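Local coordinates for UPF0255 protein frsA (Vibrio vulnificus, PDB 4I4C) that probably hydrolyses carboxylic esters to an alcohol and a carboxylate, and does not act as a cofactor-independent pyruvate decarboxylase, at residues A121-F126 with D208-F213; R214-K219 with Q400-A405; V266-F271 with N276-L281; P357-S362 with I406-D411. All blocks are in the same frame, centred on the assembly; numbering follows the deposited sequence.

Contact 1 (A121-F126 with D208-F213)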
loop_
_atom_site.group_PDB
_atom_site.type_symbol
_atom_site.label_atom_id
_atom_site.label_comp_id
_atom_site.label_asym_id
_atom_site.label_seq_id
_atom_site.Cartn_x
_atom_site.Cartn_y
_atom_site.Cartn_z
ATOM N N ALA A 121 -12.037 -19.885 10.151
ATOM C CA ALA A 121 -10.603 -20.118 10.224
ATOM C C ALA A 121 -9.835 -19.305 9.168
ATOM O O ALA A 121 -8.790 -18.716 9.466
ATOM C CB ALA A 121 -10.310 -21.589 10.070
ATOM N N SER A 122 -10.365 -19.282 7.942
ATOM C CA SER A 122 -9.755 -18.548 6.836
ATOM C C SER A 122 -9.697 -17.064 7.162
ATOM O O SER A 122 -8.652 -16.413 7.028
ATOM C CB SER A 122 -10.575 -18.744 5.553
ATOM O OG SER A 122 -9.877 -18.268 4.423
ATOM N N GLU A 123 -10.834 -16.537 7.592
ATOM C CA GLU A 123 -10.944 -15.120 7.893
ATOM C C GLU A 123 -10.102 -14.712 9.096
ATOM O O GLU A 123 -9.642 -13.568 9.182
ATOM C CB GLU A 123 -12.404 -14.744 8.108
ATOM C CG GLU A 123 -13.212 -14.761 6.815
ATOM C CD GLU A 123 -12.558 -13.930 5.719
ATOM O OE1 GLU A 123 -12.158 -12.779 6.007
ATOM O OE2 GLU A 123 -12.439 -14.429 4.576
ATOM N N ALA A 124 -9.890 -15.647 10.020
ATOM C CA ALA A 124 -9.122 -15.325 11.204
ATOM C C ALA A 124 -7.664 -15.202 10.793
ATOM O O ALA A 124 -6.918 -14.383 11.332
ATOM C CB ALA A 124 -9.303 -16.407 12.284
ATOM N N LEU A 125 -7.262 -16.006 9.819
ATOM C CA LEU A 125 -5.875 -15.979 9.378
ATOM C C LEU A 125 -5.595 -14.714 8.562
ATOM O O LEU A 125 -4.510 -14.140 8.677
ATOM C CB LEU A 125 -5.489 -17.256 8.616
ATOM C CG LEU A 125 -5.299 -18.520 9.474
ATOM C CD1 LEU A 125 -5.347 -19.791 8.628
ATOM C CD2 LEU A 125 -3.991 -18.456 10.247
ATOM N N PHE A 126 -6.569 -14.289 7.751
ATOM C CA PHE A 126 -6.467 -13.019 7.022
ATOM C C PHE A 126 -6.367 -11.852 8.005
ATOM O O PHE A 126 -5.553 -10.956 7.819
ATOM C CB PHE A 126 -7.652 -12.823 6.066
ATOM C CG PHE A 126 -7.515 -13.568 4.759
ATOM C CD1 PHE A 126 -6.352 -13.460 4.007
ATOM C CD2 PHE A 126 -8.546 -14.367 4.285
ATOM C CE1 PHE A 126 -6.214 -14.147 2.807
ATOM C CE2 PHE A 126 -8.423 -15.053 3.080
ATOM C CZ PHE A 126 -7.255 -14.945 2.345
ATOM N N ASP A 208 -2.382 -6.634 1.876
ATOM C CA ASP A 208 -3.196 -5.788 2.756
ATOM C C ASP A 208 -4.566 -5.448 2.166
ATOM O O ASP A 208 -5.248 -4.571 2.681
ATOM C CB ASP A 208 -2.477 -4.462 3.098
ATOM C CG ASP A 208 -1.190 -4.661 3.887
ATOM O OD1 ASP A 208 -0.922 -5.802 4.311
ATOM O OD2 ASP A 208 -0.446 -3.668 4.079
ATOM N N MET A 209 -4.985 -6.151 1.114
ATOM C CA MET A 209 -6.201 -5.759 0.384
ATOM C C MET A 209 -7.203 -6.888 0.177
ATOM O O MET A 209 -8.012 -6.839 -0.757
ATOM C CB MET A 209 -5.817 -5.158 -0.975
ATOM C CG MET A 209 -5.028 -3.863 -0.847
ATOM S SD MET A 209 -4.236 -3.332 -2.378
ATOM C CE MET A 209 -3.040 -4.651 -2.650
ATOM N N TRP A 210 -7.129 -7.904 1.037
ATOM C CA TRP A 210 -8.049 -9.030 1.007
ATOM C C TRP A 210 -9.526 -8.623 0.966
ATOM O O TRP A 210 -10.307 -9.221 0.241
ATOM C CB TRP A 210 -7.804 -9.977 2.191
ATOM C CG TRP A 210 -8.919 -10.949 2.343
ATOM C CD1 TRP A 210 -9.857 -10.977 3.330
ATOM C CD2 TRP A 210 -9.243 -12.019 1.448
ATOM N NE1 TRP A 210 -10.738 -12.012 3.116
ATOM C CE2 TRP A 210 -10.385 -12.664 1.965
ATOM C CE3 TRP A 210 -8.670 -12.499 0.267
ATOM C CZ2 TRP A 210 -10.971 -13.759 1.338
ATOM C CZ3 TRP A 210 -9.258 -13.592 -0.359
ATOM C CH2 TRP A 210 -10.394 -14.206 0.178
ATOM N N ARG A 211 -9.908 -7.597 1.720
ATOM C CA ARG A 211 -11.311 -7.173 1.745
ATOM C C ARG A 211 -11.745 -6.464 0.458
ATOM O O ARG A 211 -12.940 -6.364 0.163
ATOM C CB ARG A 211 -11.597 -6.304 2.976
ATOM C CG ARG A 211 -11.314 -7.030 4.291
ATOM C CD ARG A 211 -12.390 -6.793 5.355
ATOM N NE ARG A 211 -12.245 -7.742 6.466
ATOM C CZ ARG A 211 -12.986 -7.744 7.574
ATOM N NH1 ARG A 211 -13.943 -6.837 7.742
ATOM N NH2 ARG A 211 -12.764 -8.656 8.520
ATOM N N LEU A 212 -10.778 -5.964 -0.304
ATOM C CA LEU A 212 -11.099 -5.370 -1.605
ATOM C C LEU A 212 -11.711 -6.454 -2.482
ATOM O O LEU A 212 -12.750 -6.243 -3.112
ATOM C CB LEU A 212 -9.854 -4.802 -2.270
ATOM C CG LEU A 212 -10.059 -4.255 -3.672
ATOM C CD1 LEU A 212 -11.166 -3.204 -3.640
ATOM C CD2 LEU A 212 -8.738 -3.670 -4.153
ATOM N N PHE A 213 -11.064 -7.617 -2.502
ATOM C CA PHE A 213 -11.576 -8.788 -3.221
ATOM C C PHE A 213 -12.816 -9.386 -2.546
ATOM O O PHE A 213 -13.837 -9.577 -3.192
ATOM C CB PHE A 213 -10.485 -9.864 -3.351
ATOM C CG PHE A 213 -10.977 -11.178 -3.915
ATOM C CD1 PHE A 213 -11.207 -11.323 -5.277
ATOM C CD2 PHE A 213 -11.197 -12.268 -3.092
ATOM C CE1 PHE A 213 -11.649 -12.528 -5.797
ATOM C CE2 PHE A 213 -11.641 -13.476 -3.613
ATOM C CZ PHE A 213 -11.864 -13.600 -4.963
#

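Contact 2 (R214-K219 with Q400-A405)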
loop_
_atom_site.group_PDB
_atom_site.type_symbol
_atom_site.label_atom_id
_atom_site.label_comp_id
_atom_site.label_asym_id
_atom_site.label_seq_id
_atom_site.Cartn_x
_atom_site.Cartn_y
_atom_site.Cartn_z
ATOM N N ARG A 214 -12.734 -9.680 -1.251
ATOM C CA ARG A 214 -13.810 -10.419 -0.572
ATOM C C ARG A 214 -15.149 -9.682 -0.559
ATOM O O ARG A 214 -16.194 -10.277 -0.799
ATOM C CB ARG A 214 -13.420 -10.779 0.869
ATOM C CG ARG A 214 -14.295 -11.857 1.503
ATOM C CD ARG A 214 -14.106 -11.874 3.037
ATOM N NE ARG A 214 -14.453 -10.576 3.616
ATOM C CZ ARG A 214 -14.384 -10.266 4.907
ATOM N NH1 ARG A 214 -13.973 -11.160 5.806
ATOM N NH2 ARG A 214 -14.733 -9.049 5.296
ATOM N N ASP A 215 -15.107 -8.383 -0.291
ATOM C CA ASP A 215 -16.325 -7.629 -0.046
ATOM C C ASP A 215 -16.807 -6.826 -1.252
ATOM O O ASP A 215 -17.895 -6.250 -1.212
ATOM C CB ASP A 215 -16.124 -6.690 1.143
ATOM C CG ASP A 215 -15.966 -7.441 2.465
ATOM O OD1 ASP A 215 -16.354 -8.624 2.541
ATOM O OD2 ASP A 215 -15.460 -6.843 3.434
ATOM N N HIS A 216 -16.004 -6.784 -2.314
ATOM C CA HIS A 216 -16.318 -5.950 -3.470
ATOM C C HIS A 216 -16.140 -6.639 -4.828
ATOM O O HIS A 216 -17.116 -6.885 -5.534
ATOM C CB HIS A 216 -15.533 -4.636 -3.411
ATOM C CG HIS A 216 -15.854 -3.805 -2.206
ATOM N ND1 HIS A 216 -15.382 -4.107 -0.948
ATOM C CD2 HIS A 216 -16.614 -2.693 -2.065
ATOM C CE1 HIS A 216 -15.832 -3.217 -0.083
ATOM N NE2 HIS A 216 -16.581 -2.345 -0.735
ATOM N N LEU A 217 -14.903 -6.943 -5.197
ATOM C CA LEU A 217 -14.641 -7.524 -6.508
ATOM C C LEU A 217 -15.272 -8.911 -6.686
ATOM O O LEU A 217 -15.767 -9.240 -7.768
ATOM C CB LEU A 217 -13.140 -7.583 -6.769
ATOM C CG LEU A 217 -12.407 -6.244 -6.752
ATOM C CD1 LEU A 217 -10.900 -6.469 -6.772
ATOM C CD2 LEU A 217 -12.836 -5.404 -7.926
ATOM N N ALA A 218 -15.267 -9.719 -5.631
ATOM C CA ALA A 218 -15.674 -11.118 -5.753
ATOM C C ALA A 218 -17.154 -11.254 -6.067
ATOM O O ALA A 218 -17.569 -12.238 -6.676
ATOM C CB ALA A 218 -15.341 -11.907 -4.484
ATOM N N LYS A 219 -17.942 -10.272 -5.636
ATOM C CA LYS A 219 -19.387 -10.297 -5.829
ATOM C C LYS A 219 -19.745 -10.130 -7.301
ATOM O O LYS A 219 -20.878 -10.381 -7.709
ATOM C CB LYS A 219 -20.062 -9.244 -4.941
ATOM C CG LYS A 219 -20.003 -9.634 -3.458
ATOM C CD LYS A 219 -20.551 -8.573 -2.514
ATOM C CE LYS A 219 -20.568 -9.109 -1.085
ATOM N NZ LYS A 219 -20.659 -8.040 -0.050
ATOM N N GLN A 400 -17.578 5.458 0.067
ATOM C CA GLN A 400 -18.063 6.096 -1.164
ATOM C C GLN A 400 -17.099 5.858 -2.311
ATOM O O GLN A 400 -17.511 5.480 -3.405
ATOM C CB GLN A 400 -18.165 7.612 -1.007
ATOM C CG GLN A 400 -19.335 8.162 -0.215
ATOM C CD GLN A 400 -19.321 9.690 -0.205
ATOM O OE1 GLN A 400 -18.832 10.318 -1.147
ATOM N NE2 GLN A 400 -19.839 10.287 0.864
ATOM N N SER A 401 -15.813 6.113 -2.061
ATOM C CA SER A 401 -14.777 5.996 -3.087
ATOM C C SER A 401 -14.790 4.612 -3.703
ATOM O O SER A 401 -14.749 4.443 -4.928
ATOM C CB SER A 401 -13.405 6.255 -2.467
ATOM O OG SER A 401 -13.281 7.611 -2.084
ATOM N N LEU A 402 -14.848 3.622 -2.825
ATOM C CA LEU A 402 -14.814 2.230 -3.224
ATOM C C LEU A 402 -16.086 1.821 -3.946
ATOM O O LEU A 402 -16.051 0.971 -4.842
ATOM C CB LEU A 402 -14.612 1.341 -1.995
ATOM C CG LEU A 402 -13.620 0.220 -2.255
ATOM C CD1 LEU A 402 -12.263 0.822 -2.600
ATOM C CD2 LEU A 402 -13.525 -0.704 -1.052
ATOM N N ASP A 403 -17.216 2.402 -3.555
ATOM C CA ASP A 403 -18.469 2.133 -4.265
ATOM C C ASP A 403 -18.427 2.659 -5.712
ATOM O O ASP A 403 -18.888 1.990 -6.643
ATOM C CB ASP A 403 -19.677 2.706 -3.507
ATOM C CG ASP A 403 -20.008 1.918 -2.234
ATOM O OD1 ASP A 403 -19.518 0.770 -2.087
ATOM O OD2 ASP A 403 -20.766 2.448 -1.385
ATOM N N LEU A 404 -17.870 3.856 -5.880
ATOM C CA LEU A 404 -17.669 4.480 -7.191
ATOM C C LEU A 404 -16.693 3.688 -8.060
ATOM O O LEU A 404 -16.820 3.636 -9.296
ATOM C CB LEU A 404 -17.122 5.894 -6.997
ATOM C CG LEU A 404 -18.132 6.917 -6.478
ATOM C CD1 LEU A 404 -17.422 8.180 -6.054
ATOM C CD2 LEU A 404 -19.158 7.231 -7.551
ATOM N N ALA A 405 -15.712 3.088 -7.390
ATOM C CA ALA A 405 -14.693 2.274 -8.035
ATOM C C ALA A 405 -15.298 1.028 -8.650
ATOM O O ALA A 405 -15.036 0.701 -9.806
ATOM C CB ALA A 405 -13.633 1.872 -7.022
HETATM O O HOH W 1 -17.576 0.511 0.041
#

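Contact 3 (V266-F271 with N276-L281)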
loop_
_atom_site.group_PDB
_atom_site.type_symbol
_atom_site.label_atom_id
_atom_site.label_comp_id
_atom_site.label_asym_id
_atom_site.label_seq_id
_atom_site.Cartn_x
_atom_site.Cartn_y
_atom_site.Cartn_z
ATOM N N VAL A 266 -9.316 -6.548 -18.636
ATOM C CA VAL A 266 -8.364 -6.245 -17.569
ATOM C C VAL A 266 -8.492 -4.797 -17.130
ATOM O O VAL A 266 -8.487 -3.881 -17.965
ATOM C CB VAL A 266 -6.905 -6.449 -18.044
ATOM C CG1 VAL A 266 -5.916 -5.955 -16.980
ATOM C CG2 VAL A 266 -6.656 -7.900 -18.398
ATOM N N GLY A 267 -8.594 -4.597 -15.820
ATOM C CA GLY A 267 -8.611 -3.267 -15.232
ATOM C C GLY A 267 -7.510 -3.047 -14.207
ATOM O O GLY A 267 -6.740 -3.958 -13.899
ATOM N N LEU A 268 -7.448 -1.832 -13.667
ATOM C CA LEU A 268 -6.389 -1.454 -12.743
ATOM C C LEU A 268 -6.944 -0.620 -11.595
ATOM O O LEU A 268 -7.701 0.317 -11.818
ATOM C CB LEU A 268 -5.304 -0.645 -13.466
ATOM C CG LEU A 268 -4.586 -1.204 -14.699
ATOM C CD1 LEU A 268 -3.720 -0.114 -15.372
ATOM C CD2 LEU A 268 -3.743 -2.436 -14.345
ATOM N N ILE A 269 -6.571 -0.978 -10.365
ATOM C CA ILE A 269 -6.862 -0.168 -9.180
ATOM C C ILE A 269 -5.534 0.198 -8.508
ATOM O O ILE A 269 -4.693 -0.665 -8.282
ATOM C CB ILE A 269 -7.762 -0.934 -8.173
ATOM C CG1 ILE A 269 -9.003 -1.497 -8.893
ATOM C CG2 ILE A 269 -8.185 -0.023 -7.047
ATOM C CD1 ILE A 269 -9.884 -2.394 -8.033
ATOM N N GLY A 270 -5.340 1.476 -8.208
ATOM C CA GLY A 270 -4.089 1.958 -7.656
ATOM C C GLY A 270 -4.338 2.928 -6.513
ATOM O O GLY A 270 -4.980 3.959 -6.701
ATOM N N PHE A 271 -3.854 2.581 -5.322
ATOM C CA PHE A 271 -3.959 3.446 -4.147
ATOM C C PHE A 271 -2.625 4.131 -3.905
ATOM O O PHE A 271 -1.572 3.518 -4.087
ATOM C CB PHE A 271 -4.289 2.609 -2.909
ATOM C CG PHE A 271 -5.542 1.786 -3.039
ATOM C CD1 PHE A 271 -6.776 2.317 -2.695
ATOM C CD2 PHE A 271 -5.477 0.467 -3.471
ATOM C CE1 PHE A 271 -7.938 1.543 -2.795
ATOM C CE2 PHE A 271 -6.629 -0.311 -3.572
ATOM C CZ PHE A 271 -7.858 0.235 -3.230
ATOM N N ASN A 276 -0.070 6.172 -9.292
ATOM C CA ASN A 276 0.784 6.692 -10.356
ATOM C C ASN A 276 1.132 5.639 -11.373
ATOM O O ASN A 276 1.178 5.918 -12.573
ATOM C CB ASN A 276 2.088 7.205 -9.806
ATOM C CG ASN A 276 1.918 8.448 -9.023
ATOM O OD1 ASN A 276 0.964 8.577 -8.247
ATOM N ND2 ASN A 276 2.842 9.395 -9.209
ATOM N N ALA A 277 1.401 4.433 -10.882
ATOM C CA ALA A 277 1.844 3.348 -11.743
ATOM C C ALA A 277 0.739 2.886 -12.676
ATOM O O ALA A 277 1.000 2.517 -13.829
ATOM C CB ALA A 277 2.357 2.186 -10.904
ATOM N N MET A 278 -0.492 2.892 -12.174
ATOM C CA MET A 278 -1.638 2.465 -12.970
ATOM C C MET A 278 -1.959 3.495 -14.063
ATOM O O MET A 278 -2.358 3.123 -15.166
ATOM C CB MET A 278 -2.865 2.232 -12.074
ATOM C CG MET A 278 -2.658 1.167 -10.990
ATOM S SD MET A 278 -1.906 -0.311 -11.710
ATOM C CE MET A 278 -0.262 -0.194 -11.019
ATOM N N VAL A 279 -1.784 4.776 -13.748
ATOM C CA VAL A 279 -2.066 5.832 -14.726
ATOM C C VAL A 279 -1.027 5.746 -15.820
ATOM O O VAL A 279 -1.355 5.748 -17.003
ATOM C CB VAL A 279 -1.943 7.240 -14.131
ATOM C CG1 VAL A 279 -2.123 8.256 -15.227
ATOM C CG2 VAL A 279 -2.956 7.473 -13.041
ATOM N N ARG A 280 0.221 5.673 -15.416
ATOM C CA ARG A 280 1.322 5.434 -16.296
ATOM C C ARG A 280 1.062 4.303 -17.248
ATOM O O ARG A 280 1.184 4.420 -18.428
ATOM C CB ARG A 280 2.546 5.112 -15.498
ATOM C CG ARG A 280 3.728 5.843 -15.923
ATOM C CD ARG A 280 4.942 5.238 -15.432
ATOM N NE ARG A 280 6.071 5.982 -15.939
ATOM C CZ ARG A 280 6.984 5.430 -16.700
ATOM N NH1 ARG A 280 7.977 6.106 -17.177
ATOM N NH2 ARG A 280 6.871 4.183 -16.981
ATOM N N LEU A 281 0.658 3.201 -16.688
ATOM C CA LEU A 281 0.327 2.017 -17.473
ATOM C C LEU A 281 -0.881 2.229 -18.406
ATOM O O LEU A 281 -0.969 1.605 -19.471
ATOM C CB LEU A 281 0.100 0.819 -16.544
ATOM C CG LEU A 281 -0.256 -0.509 -17.206
ATOM C CD1 LEU A 281 0.763 -0.873 -18.274
ATOM C CD2 LEU A 281 -0.344 -1.611 -16.158
#

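Contact 4 (P357-S362 with I406-D411)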
loop_
_atom_site.group_PDB
_atom_site.type_symbol
_atom_site.label_atom_id
_atom_site.label_comp_id
_atom_site.label_asym_id
_atom_site.label_seq_id
_atom_site.Cartn_x
_atom_site.Cartn_y
_atom_site.Cartn_z
ATOM N N PRO A 357 -10.663 4.746 -19.832
ATOM C CA PRO A 357 -11.389 5.619 -18.917
ATOM C C PRO A 357 -10.805 5.477 -17.506
ATOM O O PRO A 357 -10.760 4.383 -16.939
ATOM C CB PRO A 357 -12.823 5.102 -19.018
ATOM C CG PRO A 357 -12.693 3.676 -19.383
ATOM C CD PRO A 357 -11.407 3.518 -20.148
ATOM N N ILE A 358 -10.308 6.585 -16.972
ATOM C CA ILE A 358 -9.734 6.615 -15.638
ATOM C C ILE A 358 -10.639 7.402 -14.701
ATOM O O ILE A 358 -10.990 8.550 -14.984
ATOM C CB ILE A 358 -8.346 7.297 -15.634
ATOM C CG1 ILE A 358 -7.398 6.596 -16.605
ATOM C CG2 ILE A 358 -7.765 7.342 -14.213
ATOM C CD1 ILE A 358 -6.138 7.371 -16.889
ATOM N N LEU A 359 -11.023 6.778 -13.595
ATOM C CA LEU A 359 -11.702 7.479 -12.519
ATOM C C LEU A 359 -10.654 7.791 -11.466
ATOM O O LEU A 359 -9.995 6.887 -10.959
ATOM C CB LEU A 359 -12.799 6.604 -11.917
ATOM C CG LEU A 359 -13.391 7.078 -10.591
ATOM C CD1 LEU A 359 -14.167 8.360 -10.793
ATOM C CD2 LEU A 359 -14.272 5.997 -9.952
ATOM N N ALA A 360 -10.511 9.068 -11.138
ATOM C CA ALA A 360 -9.439 9.527 -10.276
ATOM C C ALA A 360 -10.019 10.278 -9.085
ATOM O O ALA A 360 -10.600 11.354 -9.232
ATOM C CB ALA A 360 -8.471 10.407 -11.059
ATOM N N MET A 361 -9.867 9.693 -7.901
ATOM C CA MET A 361 -10.484 10.231 -6.711
ATOM C C MET A 361 -9.452 10.454 -5.630
ATOM O O MET A 361 -8.408 9.798 -5.595
ATOM C CB MET A 361 -11.529 9.245 -6.182
ATOM C CG MET A 361 -12.522 8.775 -7.244
ATOM S SD MET A 361 -13.622 7.458 -6.692
ATOM C CE MET A 361 -12.521 6.058 -6.642
ATOM N N SER A 362 -9.771 11.379 -4.743
ATOM C CA SER A 362 -9.082 11.502 -3.474
ATOM C C SER A 362 -10.049 12.165 -2.517
ATOM O O SER A 362 -11.047 12.753 -2.948
ATOM C CB SER A 362 -7.803 12.326 -3.615
ATOM O OG SER A 362 -8.109 13.703 -3.754
ATOM N N ILE A 406 -16.089 0.313 -7.860
ATOM C CA ILE A 406 -16.660 -0.943 -8.320
ATOM C C ILE A 406 -17.689 -0.688 -9.440
ATOM O O ILE A 406 -17.796 -1.474 -10.391
ATOM C CB ILE A 406 -17.214 -1.788 -7.136
ATOM C CG1 ILE A 406 -16.195 -2.856 -6.719
ATOM C CG2 ILE A 406 -18.506 -2.479 -7.505
ATOM C CD1 ILE A 406 -14.764 -2.369 -6.621
ATOM N N LYS A 407 -18.417 0.421 -9.340
ATOM C CA LYS A 407 -19.360 0.804 -10.402
ATOM C C LYS A 407 -18.646 1.074 -11.724
ATOM O O LYS A 407 -19.119 0.681 -12.798
ATOM C CB LYS A 407 -20.205 2.023 -10.002
ATOM C CG LYS A 407 -21.497 1.660 -9.289
ATOM C CD LYS A 407 -22.348 0.695 -10.122
ATOM C CE LYS A 407 -22.712 1.287 -11.484
ATOM N NZ LYS A 407 -23.738 0.477 -12.206
ATOM N N TRP A 408 -17.506 1.747 -11.625
ATOM C CA TRP A 408 -16.676 2.047 -12.782
ATOM C C TRP A 408 -16.219 0.743 -13.422
ATOM O O TRP A 408 -16.281 0.582 -14.641
ATOM C CB TRP A 408 -15.473 2.876 -12.337
ATOM C CG TRP A 408 -14.679 3.520 -13.439
ATOM C CD1 TRP A 408 -13.543 3.034 -14.031
ATOM C CD2 TRP A 408 -14.940 4.788 -14.055
ATOM N NE1 TRP A 408 -13.087 3.920 -14.979
ATOM C CE2 TRP A 408 -13.924 5.005 -15.012
ATOM C CE3 TRP A 408 -15.933 5.759 -13.890
ATOM C CZ2 TRP A 408 -13.872 6.154 -15.797
ATOM C CZ3 TRP A 408 -15.880 6.901 -14.668
ATOM C CH2 TRP A 408 -14.858 7.089 -15.609
ATOM N N LEU A 409 -15.776 -0.196 -12.589
ATOM C CA LEU A 409 -15.295 -1.481 -13.086
ATOM C C LEU A 409 -16.438 -2.330 -13.613
ATOM O O LEU A 409 -16.298 -3.016 -14.620
ATOM C CB LEU A 409 -14.518 -2.215 -11.999
ATOM C CG LEU A 409 -13.211 -1.488 -11.695
ATOM C CD1 LEU A 409 -12.748 -1.768 -10.278
ATOM C CD2 LEU A 409 -12.138 -1.883 -12.703
ATOM N N GLU A 410 -17.571 -2.270 -12.931
ATOM C CA GLU A 410 -18.786 -2.911 -13.397
ATOM C C GLU A 410 -19.136 -2.409 -14.796
ATOM O O GLU A 410 -19.409 -3.208 -15.696
ATOM C CB GLU A 410 -19.921 -2.585 -12.433
ATOM C CG GLU A 410 -21.186 -3.383 -12.616
ATOM C CD GLU A 410 -22.017 -3.399 -11.351
ATOM O OE1 GLU A 410 -21.635 -2.703 -10.383
ATOM O OE2 GLU A 410 -23.043 -4.112 -11.318
ATOM N N ASP A 411 -19.116 -1.088 -14.981
ATOM C CA ASP A 411 -19.501 -0.489 -16.265
ATOM C C ASP A 411 -18.514 -0.759 -17.399
ATOM O O ASP A 411 -18.923 -0.983 -18.538
ATOM C CB ASP A 411 -19.736 1.024 -16.135
ATOM C CG ASP A 411 -20.877 1.368 -15.178
ATOM O OD1 ASP A 411 -21.681 0.470 -14.838
ATOM O OD2 ASP A 411 -20.970 2.544 -14.764
#

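Contact 1 (A121-F126 with D208-F213)
The ring of Phe-126 lies flat on the indole of Trp-210. Its centroid is 3.7 Å from that of the five-membered ring of Trp-210, and the two planes are 15° apart, so this is a face-to-face stack. The closest carbons are Phe-126 CE2 and Trp-210 CE2, at 3.3 Å. Glu-123 reaches the same indole at its edge. Trp-210 NE1 shares its one N-H between the two carboxylate oxygens, with Glu-123 OE1 and OE2 each 3.3 Å away. Both bonds are bent and weak. The chain of Glu-123 folds back at chi2 (-52°), which brings the carboxylate to the NE1 edge. Glu-123 OE1 also forms a salt bridge with Arg-214. Trp-210 sits in the first turn of helix 210-217, just after the N-cap residue Met-209. Outside the two segments, Phe-126 also meets Tyr-157 edge-to-face and touches Ala-160, both on helix 144-163. The contact thus fastens helix 121-136 of the helical region to helix 210-217 beside the central sheet. Stacking and packing probably supply most of the hold. The carboxylate, also paired with Arg-214, adds only a weak polar contact at the indole edge.

Contact 2 (R214-K219 with Q400-A405)
His-216 sets its CG beside the backbone N, opposite the carbonyl carbon (chi1 -61°), and its ring turns a face to Leu-402. Leu-402 has a chi1 of -138°, away from the staggered values, and this carries its CD2 over that face. CD2 of Leu-402 stands 3.6 Å from the centroid of the His-216 ring, 16° off the ring normal, in a CH-pi contact. The nearest ring atoms are CE1 and NE2. The edge of the imidazole is used differently. NE2 of His-216 is 3.1 Å from a water that lies in the ring plane. That water donates to Asp-403 OD1 over 2.9 Å. The water bridges the two helices through these bonds; directly, His-216 NE2 and Asp-403 OD1 are 4.5 Å apart. On helix 210-217, Arg-214 grips the neighbouring Asp-215 side-on, with NE and NH2 each serving one carboxylate oxygen. Leu-402 also lines the pocket that holds a polyether molecule, about 3 Å from its side chain. The contact therefore divides its chemistry: an apolar methyl on the ring face, and a polar water bridge at the edge. The nearby carboxylate might make protonation of the imidazole somewhat easier.

Contact 3 (V266-F271 with N276-L281)
Strand 266-271 and helix 276-281 run roughly antiparallel, at 146°, with their axes 7.4 Å apart, and the CA atoms of Gly-270 and Met-278 approach to 5.9 Å. In Met-278, CG is anti to the carbonyl carbon (chi1 -60°), which puts it against Gly-270; the bend at chi2 (-47°) brings SD beside Leu-268. Met-278 CG is 3.7 Å from Gly-270 CA, a close approach possible because the glycine has no side chain. Met-278 SD is 3.8 Å from Leu-268 CB, and it also touches CD2 of the leucine. Leu-268 CD1 reaches further along the helix, 3.5 Å from Met-278 O. Leu-268 CD1 also meets Leu-281 CD2 at 3.8 Å, where the two leucines cross at about a right angle. All five touching residues are buried, and no hydrogen bond joins the segments. His-248 of helix 246-254 also touches both Met-278 and Leu-281. The pair opens the beta-alpha-beta unit of strand 266-271, helix 273-284 and strand 291-295. The turn between this strand and helix corresponds in position to the nucleophile elbow of alpha/beta hydrolases; it holds Arg-272 and Phe-273, which line the hexanoic acid site.

Contact 4 (P357-S362 with I406-D411)
Trp-408 packs its indole against Leu-359 and Pro-357, joining the last helix of this alpha/beta-hydrolase fold, 394-413, to strand 358-363 of the central sheet. The strand side is tight. Leu-359 CB sits over one face of the indole, 3.7 Å from the centroid of the six-membered ring of Trp-408, in a CH-pi contact. Pro-357 CB meets Trp-408 CZ2 at 3.5 Å, out of the ring plane and on the side away from Leu-359 CB. With CG of Trp-408 anti to the backbone N (chi1 -167°), the ring reaches from the helix to the strand. Val-293 on the neighbouring strand 291-295 also touches Trp-408, and Leu-359 packs further on Leu-404. The outer face of the helix is looser. There Lys-407 and Asp-411, both exposed, form a salt bridge one turn apart. Its bond is weak, with Lys-407 NZ 3.3 Å from Asp-411 OD1, and neither residue touches the strand segment. One polar bond crosses the contact, and it helps fix the rotation of the indole. Trp-408 NE1 donates to Pro-357 O over 3.1 Å (N-H...O angle 156°), the oxygen in the indole plane but the nitrogen well above the carbonyl plane.

From the N terminus, contact 1 comes first. It closes a loop of 81 residues, containing helix 144-163 and the first three strands of the large mixed sheet, and ties the helical region to helix 210-217. Contact 2 starts on that same helix and closes a loop of 180 residues back to helix 394-413. Contact 3 is a short strand-to-helix connection nested inside this loop. Contact 4 crosses contact 2, because strand 358-363 lies within the loop while segment 406-411 follows its end. Contacts 2 and 4 share helix 394-413, and contacts 3 and 4 reach the same sheet. Together they link the helical region, the central sheet and three helices that flank it.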